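Local coordinates for odorant-binding protein 1d (Locusta migratoria, PDB 4PT1) that probably binds and carries odorant molecules as a secreted, all-helical member of the PBP/GOBP family of insect odorant-binding proteins, at residues F47-M55 with E98-H107; F67-V76 with H85-H93. One frame throughout, in Å; residues are numbered along the deposited sequence.

Interaction 1 (F47-M55 with E98-H107); sequences FKCYLKCIM and EACETAYQIH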
loop_
_atom_site.group_PDB
_atom_site.type_symbol
_atom_site.label_atom_id
_atom_site.label_comp_id
_atom_site.label_asym_id
_atom_site.label_seq_id
_atom_site.Cartn_x
_atom_site.Cartn_y
_atom_site.Cartn_z
ATOM N N PHE A 47 -5.955 10.789 0.087
ATOM C CA PHE A 47 -5.126 9.697 -0.423
ATOM C C PHE A 47 -4.320 9.013 0.706
ATOM O O PHE A 47 -4.247 7.785 0.773
ATOM C CB PHE A 47 -4.219 10.160 -1.556
ATOM C CG PHE A 47 -3.302 9.081 -2.039
ATOM C CD1 PHE A 47 -3.807 8.026 -2.756
ATOM C CD2 PHE A 47 -1.959 9.101 -1.717
ATOM C CE1 PHE A 47 -2.970 7.004 -3.183
ATOM C CE2 PHE A 47 -1.115 8.084 -2.130
ATOM C CZ PHE A 47 -1.633 7.033 -2.862
ATOM N N LYS A 48 -3.734 9.783 1.611
ATOM C CA LYS A 48 -3.050 9.194 2.769
ATOM C C LYS A 48 -3.969 8.267 3.589
ATOM O O LYS A 48 -3.575 7.169 4.021
ATOM C CB LYS A 48 -2.479 10.289 3.662
ATOM C CG LYS A 48 -1.545 11.220 2.894
ATOM C CD LYS A 48 -0.751 12.106 3.825
ATOM C CE LYS A 48 0.100 13.085 3.032
ATOM N NZ LYS A 48 0.603 14.192 3.884
ATOM N N CYS A 49 -5.201 8.705 3.797
ATOM C CA CYS A 49 -6.140 7.911 4.572
ATOM C C CYS A 49 -6.608 6.692 3.779
ATOM O O CYS A 49 -6.943 5.688 4.366
ATOM C CB CYS A 49 -7.310 8.775 5.049
ATOM S SG CYS A 49 -6.836 9.942 6.361
ATOM N N TYR A 50 -6.566 6.774 2.450
ATOM C CA TYR A 50 -6.798 5.612 1.601
ATOM C C TYR A 50 -5.707 4.534 1.807
ATOM O O TYR A 50 -6.028 3.355 1.974
ATOM C CB TYR A 50 -6.874 6.039 0.149
ATOM C CG TYR A 50 -7.009 4.900 -0.819
ATOM C CD1 TYR A 50 -8.264 4.342 -1.101
ATOM C CD2 TYR A 50 -5.902 4.392 -1.482
ATOM C CE1 TYR A 50 -8.387 3.317 -2.007
ATOM C CE2 TYR A 50 -6.013 3.343 -2.384
ATOM C CZ TYR A 50 -7.256 2.813 -2.635
ATOM O OH TYR A 50 -7.353 1.812 -3.529
ATOM N N LEU A 51 -4.427 4.921 1.797
ATOM C CA LEU A 51 -3.324 4.013 2.158
ATOM C C LEU A 51 -3.540 3.397 3.539
ATOM O O LEU A 51 -3.416 2.168 3.725
ATOM C CB LEU A 51 -1.963 4.731 2.127
ATOM C CG LEU A 51 -1.503 5.226 0.741
ATOM C CD1 LEU A 51 -0.179 5.968 0.874
ATOM C CD2 LEU A 51 -1.402 4.099 -0.291
ATOM N N LYS A 52 -3.879 4.250 4.505
ATOM C CA LYS A 52 -4.172 3.789 5.862
ATOM C C LYS A 52 -5.304 2.766 5.851
ATOM O O LYS A 52 -5.219 1.724 6.505
ATOM C CB LYS A 52 -4.476 4.995 6.777
ATOM C CG LYS A 52 -4.890 4.663 8.197
ATOM C CD LYS A 52 -6.384 4.616 8.372
ATOM C CE LYS A 52 -6.733 4.622 9.852
ATOM N NZ LYS A 52 -8.189 4.532 10.025
ATOM N N CYS A 53 -6.354 3.041 5.093
ATOM C CA CYS A 53 -7.515 2.165 5.068
ATOM C C CYS A 53 -7.159 0.783 4.530
ATOM O O CYS A 53 -7.614 -0.214 5.071
ATOM C CB CYS A 53 -8.631 2.805 4.233
ATOM S SG CYS A 53 -10.110 1.802 4.103
ATOM N N ILE A 54 -6.367 0.725 3.461
ATOM C CA ILE A 54 -5.865 -0.539 2.917
ATOM C C ILE A 54 -5.091 -1.299 4.000
ATOM O O ILE A 54 -5.294 -2.486 4.208
ATOM C CB ILE A 54 -4.979 -0.329 1.670
ATOM C CG1 ILE A 54 -5.840 0.021 0.457
ATOM C CG2 ILE A 54 -4.184 -1.603 1.318
ATOM C CD1 ILE A 54 -4.992 0.437 -0.718
ATOM N N MET A 55 -4.208 -0.608 4.712
ATOM C CA MET A 55 -3.412 -1.303 5.714
ATOM C C MET A 55 -4.296 -1.863 6.826
ATOM O O MET A 55 -4.042 -2.961 7.325
ATOM C CB MET A 55 -2.323 -0.394 6.277
ATOM C CG MET A 55 -1.281 0.001 5.246
ATOM S SD MET A 55 0.017 1.001 5.973
ATOM C CE MET A 55 0.977 -0.283 6.788
ATOM N N GLU A 98 0.076 10.888 13.118
ATOM C CA GLU A 98 -1.335 10.658 12.850
ATOM C C GLU A 98 -1.477 9.418 11.988
ATOM O O GLU A 98 -0.691 9.246 11.070
ATOM C CB GLU A 98 -1.890 11.901 12.153
ATOM C CG GLU A 98 -3.346 11.818 11.720
ATOM C CD GLU A 98 -3.508 11.425 10.264
ATOM O OE1 GLU A 98 -4.423 10.629 9.962
ATOM O OE2 GLU A 98 -2.723 11.904 9.423
ATOM N N ALA A 99 -2.468 8.570 12.285
ATOM C CA ALA A 99 -2.627 7.274 11.593
ATOM C C ALA A 99 -2.474 7.336 10.071
ATOM O O ALA A 99 -1.750 6.514 9.506
ATOM C CB ALA A 99 -3.930 6.585 11.971
ATOM N N CYS A 100 -3.123 8.297 9.408
ATOM C CA CYS A 100 -2.987 8.445 7.959
ATOM C C CYS A 100 -1.575 8.825 7.475
ATOM O O CYS A 100 -1.087 8.283 6.477
ATOM C CB CYS A 100 -4.044 9.408 7.398
ATOM S SG CYS A 100 -5.741 8.824 7.679
ATOM N N GLU A 101 -0.931 9.768 8.154
ATOM C CA GLU A 101 0.417 10.214 7.750
ATOM C C GLU A 101 1.371 9.023 7.910
ATOM O O GLU A 101 2.141 8.737 7.004
ATOM C CB GLU A 101 0.863 11.454 8.566
ATOM C CG GLU A 101 2.153 12.158 8.101
ATOM C CD GLU A 101 2.068 12.814 6.731
ATOM O OE1 GLU A 101 0.957 13.036 6.220
ATOM O OE2 GLU A 101 3.132 13.139 6.148
ATOM N N THR A 102 1.261 8.322 9.038
ATOM C CA THR A 102 2.028 7.074 9.329
ATOM C C THR A 102 1.961 6.090 8.174
ATOM O O THR A 102 3.003 5.644 7.662
ATOM C CB THR A 102 1.517 6.378 10.616
ATOM O OG1 THR A 102 1.838 7.184 11.761
ATOM C CG2 THR A 102 2.134 4.970 10.812
ATOM N N ALA A 103 0.745 5.757 7.741
ATOM C CA ALA A 103 0.606 4.859 6.586
ATOM C C ALA A 103 1.301 5.430 5.350
ATOM O O ALA A 103 2.068 4.733 4.694
ATOM C CB ALA A 103 -0.860 4.576 6.283
ATOM N N TYR A 104 1.049 6.707 5.038
ATOM C CA TYR A 104 1.550 7.312 3.776
ATOM C C TYR A 104 3.087 7.294 3.714
ATOM O O TYR A 104 3.670 7.033 2.658
ATOM C CB TYR A 104 0.966 8.732 3.560
ATOM C CG TYR A 104 1.511 9.491 2.347
ATOM C CD1 TYR A 104 0.988 9.294 1.063
ATOM C CD2 TYR A 104 2.540 10.396 2.485
ATOM C CE1 TYR A 104 1.492 9.994 -0.036
ATOM C CE2 TYR A 104 3.059 11.102 1.401
ATOM C CZ TYR A 104 2.537 10.900 0.132
ATOM O OH TYR A 104 3.043 11.599 -0.967
ATOM N N GLN A 105 3.723 7.526 4.855
ATOM C CA GLN A 105 5.166 7.583 4.947
ATOM C C GLN A 105 5.826 6.234 5.236
ATOM O O GLN A 105 7.017 6.085 4.952
ATOM C CB GLN A 105 5.576 8.583 6.039
ATOM C CG GLN A 105 5.054 10.005 5.817
ATOM C CD GLN A 105 5.674 10.738 4.629
ATOM O OE1 GLN A 105 6.628 10.268 4.017
ATOM N NE2 GLN A 105 5.112 11.894 4.290
ATOM N N ILE A 106 5.093 5.261 5.804
ATOM C CA ILE A 106 5.565 3.872 5.753
ATOM C C ILE A 106 5.707 3.551 4.256
ATOM O O ILE A 106 6.719 3.015 3.825
ATOM C CB ILE A 106 4.620 2.859 6.471
ATOM C CG1 ILE A 106 4.759 2.935 8.003
ATOM C CG2 ILE A 106 4.950 1.433 6.011
ATOM C CD1 ILE A 106 3.700 2.168 8.783
ATOM N N HIS A 107 4.717 3.951 3.461
ATOM C CA HIS A 107 4.735 3.763 2.020
ATOM C C HIS A 107 5.803 4.550 1.287
ATOM O O HIS A 107 6.412 4.028 0.363
ATOM C CB HIS A 107 3.369 4.023 1.447
ATOM C CG HIS A 107 2.511 2.796 1.417
ATOM N ND1 HIS A 107 2.372 2.034 0.305
ATOM C CD2 HIS A 107 1.784 2.164 2.428
ATOM C CE1 HIS A 107 1.566 0.991 0.593
ATOM N NE2 HIS A 107 1.217 1.073 1.894
HETATM O O HOH W 1 2.927 15.361 4.497
#
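Helical segments 47-55 and 99-107 cross at 83° with their axes 7.4 Å apart, and the small Ala103 side chain is consistent with this closeness: its CB lies 3.4 Å from Lys52 CA, tighter than normal carbon contact. The Cys49 and Cys100 sulfurs join in a disulfide with chi3 of 107°. Lys48, extended beyond CG, runs across Tyr104 and sets CE over one ring face, 3.9 Å from the centroid and 20° off the normal. Beyond the ring, Lys48 NZ reaches Glu101 OE1 at 2.6 Å, on the syn lone pair, while a water links NZ to Glu101 OE2. With the lysine cut back to an alanine here, the Glu101 carboxylate would probably lose its cation and one Tyr104 face the alkyl chain over it. Cys49-Cys100, like Cys22-Cys53, is one of three disulfides cross-linking this helical PBP/GOBP-family chain. Phe47 and Tyr104 meet edge to edge at CE2 and CE1. Leu51 CD1 comes obliquely to Tyr104 CD1 at 3.5 Å, and its CD2 lies over the imidazole of His107; Leu51 and His107 line the pocket holding 2-(2-methoxyethoxy)ethanol. Met55 SD approaches the edge of that imidazole, whose ND1 bonds Tyr118.

Interaction 2 (F67-V76 with H85-H93); sequences FVLEEELENV and HRVVHSCKH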
loop_
_atom_site.group_PDB
_atom_site.type_symbol
_atom_site.label_atom_id
_atom_site.label_comp_id
_atom_site.label_asym_id
_atom_site.label_seq_id
_atom_site.Cartn_x
_atom_site.Cartn_y
_atom_site.Cartn_z
ATOM N N PHE A 67 1.394 -0.022 13.649
ATOM C CA PHE A 67 1.941 -0.957 12.633
ATOM C C PHE A 67 2.127 -2.377 13.177
ATOM O O PHE A 67 2.634 -2.561 14.282
ATOM C CB PHE A 67 3.261 -0.398 12.083
ATOM C CG PHE A 67 3.881 -1.245 11.002
ATOM C CD1 PHE A 67 3.324 -1.295 9.734
ATOM C CD2 PHE A 67 5.012 -1.998 11.264
ATOM C CE1 PHE A 67 3.895 -2.062 8.746
ATOM C CE2 PHE A 67 5.595 -2.763 10.284
ATOM C CZ PHE A 67 5.040 -2.804 9.024
ATOM N N VAL A 68 1.710 -3.385 12.403
ATOM C CA VAL A 68 1.805 -4.787 12.803
ATOM C C VAL A 68 2.683 -5.570 11.796
ATOM O O VAL A 68 2.223 -6.016 10.744
ATOM C CB VAL A 68 0.414 -5.429 12.958
ATOM C CG1 VAL A 68 0.530 -6.838 13.502
ATOM C CG2 VAL A 68 -0.465 -4.598 13.894
ATOM N N LEU A 69 3.950 -5.743 12.154
ATOM C CA LEU A 69 4.975 -6.307 11.245
ATOM C C LEU A 69 4.630 -7.680 10.686
ATOM O O LEU A 69 4.814 -7.911 9.514
ATOM C CB LEU A 69 6.322 -6.389 11.966
ATOM C CG LEU A 69 7.506 -7.052 11.255
ATOM C CD1 LEU A 69 7.876 -6.328 9.967
ATOM C CD2 LEU A 69 8.702 -7.089 12.204
ATOM N N GLU A 70 4.148 -8.585 11.524
ATOM C CA GLU A 70 3.896 -9.970 11.117
ATOM C C GLU A 70 2.848 -10.016 10.018
ATOM O O GLU A 70 2.958 -10.782 9.054
ATOM C CB GLU A 70 3.447 -10.823 12.331
ATOM N N GLU A 71 1.842 -9.162 10.146
ATOM C CA GLU A 71 0.785 -9.084 9.144
ATOM C C GLU A 71 1.285 -8.494 7.841
ATOM O O GLU A 71 0.887 -8.931 6.780
ATOM C CB GLU A 71 -0.409 -8.292 9.665
ATOM C CG GLU A 71 -1.084 -8.962 10.860
ATOM C CD GLU A 71 -1.993 -10.122 10.509
ATOM O OE1 GLU A 71 -2.183 -10.455 9.321
ATOM O OE2 GLU A 71 -2.534 -10.717 11.469
ATOM N N GLU A 72 2.160 -7.508 7.918
ATOM C CA GLU A 72 2.661 -6.884 6.700
ATOM C C GLU A 72 3.566 -7.834 5.928
ATOM O O GLU A 72 3.520 -7.864 4.701
ATOM C CB GLU A 72 3.366 -5.560 6.996
ATOM C CG GLU A 72 3.678 -4.701 5.774
ATOM C CD GLU A 72 2.470 -3.998 5.153
ATOM O OE1 GLU A 72 1.322 -4.498 5.185
ATOM O OE2 GLU A 72 2.674 -2.919 4.590
ATOM N N LEU A 73 4.372 -8.623 6.646
ATOM C CA LEU A 73 5.226 -9.616 5.998
ATOM C C LEU A 73 4.369 -10.629 5.281
ATOM O O LEU A 73 4.683 -11.023 4.166
ATOM C CB LEU A 73 6.164 -10.293 6.997
ATOM C CG LEU A 73 7.215 -9.394 7.665
ATOM C CD1 LEU A 73 7.902 -10.102 8.814
ATOM C CD2 LEU A 73 8.253 -8.849 6.689
ATOM N N GLU A 74 3.275 -11.047 5.907
ATOM C CA GLU A 74 2.326 -11.924 5.219
ATOM C C GLU A 74 1.699 -11.256 3.982
ATOM O O GLU A 74 1.408 -11.935 2.985
ATOM C CB GLU A 74 1.227 -12.397 6.166
ATOM C CG GLU A 74 1.686 -13.428 7.181
ATOM C CD GLU A 74 0.537 -13.925 8.041
ATOM O OE1 GLU A 74 -0.421 -14.514 7.481
ATOM O OE2 GLU A 74 0.588 -13.717 9.276
ATOM N N ASN A 75 1.498 -9.940 4.044
ATOM C CA ASN A 75 0.922 -9.170 2.911
ATOM C C ASN A 75 1.812 -9.072 1.676
ATOM O O ASN A 75 1.337 -8.727 0.594
ATOM C CB ASN A 75 0.524 -7.750 3.346
ATOM C CG ASN A 75 -0.676 -7.739 4.255
ATOM O OD1 ASN A 75 -1.460 -8.679 4.238
ATOM N ND2 ASN A 75 -0.812 -6.688 5.094
ATOM N N VAL A 76 3.105 -9.337 1.827
ATOM C CA VAL A 76 4.017 -9.292 0.660
ATOM C C VAL A 76 3.653 -10.412 -0.319
ATOM O O VAL A 76 3.523 -11.556 0.105
ATOM C CB VAL A 76 5.487 -9.472 1.076
ATOM C CG1 VAL A 76 6.391 -9.503 -0.154
ATOM C CG2 VAL A 76 5.905 -8.377 2.050
ATOM N N HIS A 85 10.127 -8.531 1.821
ATOM C CA HIS A 85 10.435 -8.636 3.238
ATOM C C HIS A 85 11.552 -7.692 3.596
ATOM O O HIS A 85 11.511 -7.043 4.645
ATOM C CB HIS A 85 10.837 -10.046 3.610
ATOM C CG HIS A 85 9.676 -10.960 3.953
ATOM N ND1 HIS A 85 8.493 -10.917 3.307
ATOM C CD2 HIS A 85 9.572 -11.973 4.892
ATOM C CE1 HIS A 85 7.682 -11.867 3.802
ATOM N NE2 HIS A 85 8.343 -12.509 4.781
ATOM N N ARG A 86 12.562 -7.611 2.742
ATOM C CA ARG A 86 13.706 -6.710 2.984
ATOM C C ARG A 86 13.205 -5.279 3.143
ATOM O O ARG A 86 13.536 -4.596 4.103
ATOM C CB ARG A 86 14.727 -6.810 1.847
ATOM C CG ARG A 86 16.026 -6.061 2.139
ATOM C CD ARG A 86 17.001 -6.160 0.976
ATOM N NE ARG A 86 17.216 -7.543 0.559
ATOM N N VAL A 87 12.377 -4.831 2.210
ATOM C CA VAL A 87 11.742 -3.520 2.312
ATOM C C VAL A 87 10.909 -3.301 3.585
ATOM O O VAL A 87 11.037 -2.282 4.255
ATOM C CB VAL A 87 10.897 -3.268 1.068
ATOM C CG1 VAL A 87 10.005 -2.058 1.264
ATOM C CG2 VAL A 87 11.820 -3.123 -0.143
ATOM N N VAL A 88 10.064 -4.268 3.938
ATOM C CA VAL A 88 9.258 -4.128 5.133
ATOM C C VAL A 88 10.113 -4.002 6.399
ATOM O O VAL A 88 9.824 -3.158 7.262
ATOM C CB VAL A 88 8.242 -5.278 5.279
ATOM C CG1 VAL A 88 7.580 -5.214 6.656
ATOM C CG2 VAL A 88 7.205 -5.198 4.178
ATOM N N HIS A 89 11.162 -4.819 6.500
ATOM C CA HIS A 89 12.044 -4.800 7.671
ATOM C C HIS A 89 12.769 -3.499 7.755
ATOM O O HIS A 89 13.038 -3.013 8.864
ATOM C CB HIS A 89 13.012 -5.994 7.684
ATOM C CG HIS A 89 12.376 -7.288 8.147
ATOM N ND1 HIS A 89 12.031 -7.504 9.434
ATOM C CD2 HIS A 89 12.061 -8.451 7.460
ATOM C CE1 HIS A 89 11.497 -8.728 9.557
ATOM N NE2 HIS A 89 11.510 -9.310 8.347
ATOM N N SER A 90 13.065 -2.891 6.606
ATOM C CA SER A 90 13.791 -1.617 6.601
ATOM C C SER A 90 12.913 -0.418 7.022
ATOM O O SER A 90 13.437 0.649 7.365
ATOM C CB SER A 90 14.473 -1.371 5.245
ATOM O OG SER A 90 13.568 -1.008 4.221
ATOM N N CYS A 91 11.593 -0.614 7.040
ATOM C CA CYS A 91 10.617 0.471 7.241
ATOM C C CYS A 91 9.709 0.258 8.456
ATOM O O CYS A 91 8.719 0.983 8.653
ATOM C CB CYS A 91 9.784 0.610 5.962
ATOM S SG CYS A 91 10.763 1.175 4.546
ATOM N N LYS A 92 10.061 -0.726 9.281
ATOM C CA LYS A 92 9.185 -1.192 10.352
ATOM C C LYS A 92 9.147 -0.288 11.597
ATOM O O LYS A 92 8.351 -0.544 12.511
ATOM C CB LYS A 92 9.549 -2.623 10.770
ATOM C CG LYS A 92 10.964 -2.817 11.317
ATOM C CD LYS A 92 11.207 -4.291 11.608
ATOM C CE LYS A 92 12.680 -4.632 11.729
ATOM N NZ LYS A 92 12.836 -6.106 11.841
ATOM N N HIS A 93 9.989 0.746 11.622
ATOM C CA HIS A 93 10.058 1.697 12.751
ATOM C C HIS A 93 9.497 3.068 12.446
ATOM O O HIS A 93 9.674 4.007 13.237
ATOM C CB HIS A 93 11.503 1.833 13.238
ATOM C CG HIS A 93 12.100 0.543 13.740
ATOM N ND1 HIS A 93 11.491 -0.226 14.661
ATOM C CD2 HIS A 93 13.294 -0.095 13.423
ATOM C CE1 HIS A 93 12.247 -1.309 14.907
ATOM N NE2 HIS A 93 13.352 -1.227 14.148
#
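Val88 meets Leu69, Leu73, Glu72 and Val76 with its two methyl groups, which divide the work. CG1 touches Leu69 CD1 at 3.5 Å and Leu73 CD2 at 3.7 Å, and it also lies at the edge of the Phe67 ring; CG2 packs against Val76 CG2 and the aliphatic CG of Glu72. Leu73 CD2 serves a second neighbour as well, sitting over the centre of the His85 imidazole, 3.8 Å from the centroid and 13° off the normal, a CH-pi contact. The same ring brings CE1 within 3.1 Å of Leu73 O, and Val76 CG2 approaches it obliquely. Where the chain enters helix 69-75, Phe67 CE2 packs 4.0 Å from Lys92 CB, while Leu69 CD2 lies against Lys92 CD.

Around this apolar layer, polar bonds fix the flanking groups. Lys92 CG stands between the backbone N and the carbonyl carbon (chi1 61°), and from there the extended chain carries NZ back to His89 ND1 at 2.9 Å, close to the imidazole plane. That ring in turn presents NE2 to both methyls of Leu73. Beyond the CG that touches Val88, the Glu72 chain bends at chi2 and turns its carboxylate to Asn75, whose ND2 gives OE1 a nearly straight bond of 3.1 Å; from helix 99-113, the Tyr110 hydroxyl is hydrogen-bonded to OE2.

The short helices run nearly antiparallel, at 156° with axes 9.6 Å apart, as two consecutive helices of the all-helical odorant-binding fold. Cys91, disulfide-bonded to Cys109, ties segment 85-93 to helix 99-113, while Phe67 and Glu72 carry segment 67-76 onto Met55 of helix 45-57.

In the fold
Interaction 2 is nested along the chain inside the loop that interaction 1 closes, and their centres lie about 14 Å apart. Interaction 1 is the nearer to the chain centre, about 8 Å away against about 11 Å, and the more buried: 7 of its 14 touching residues are buried, against 3 of 9. It joins helices 45-57 and 99-113 through a covalent bond, a salt bridge and apolar packing over 680 Å²; interaction 2 joins helices 69-75 and 81-90 over 471 Å² by methyl, aromatic and aliphatic contacts. Both approach bound 2-(2-methoxyethoxy)ethanol, probably from the crystallisation liquor. They adjoin directly: Phe67 CD1 lies 3.6 Å from Ile106 CD1 and 3.9 Å from Met55 CE.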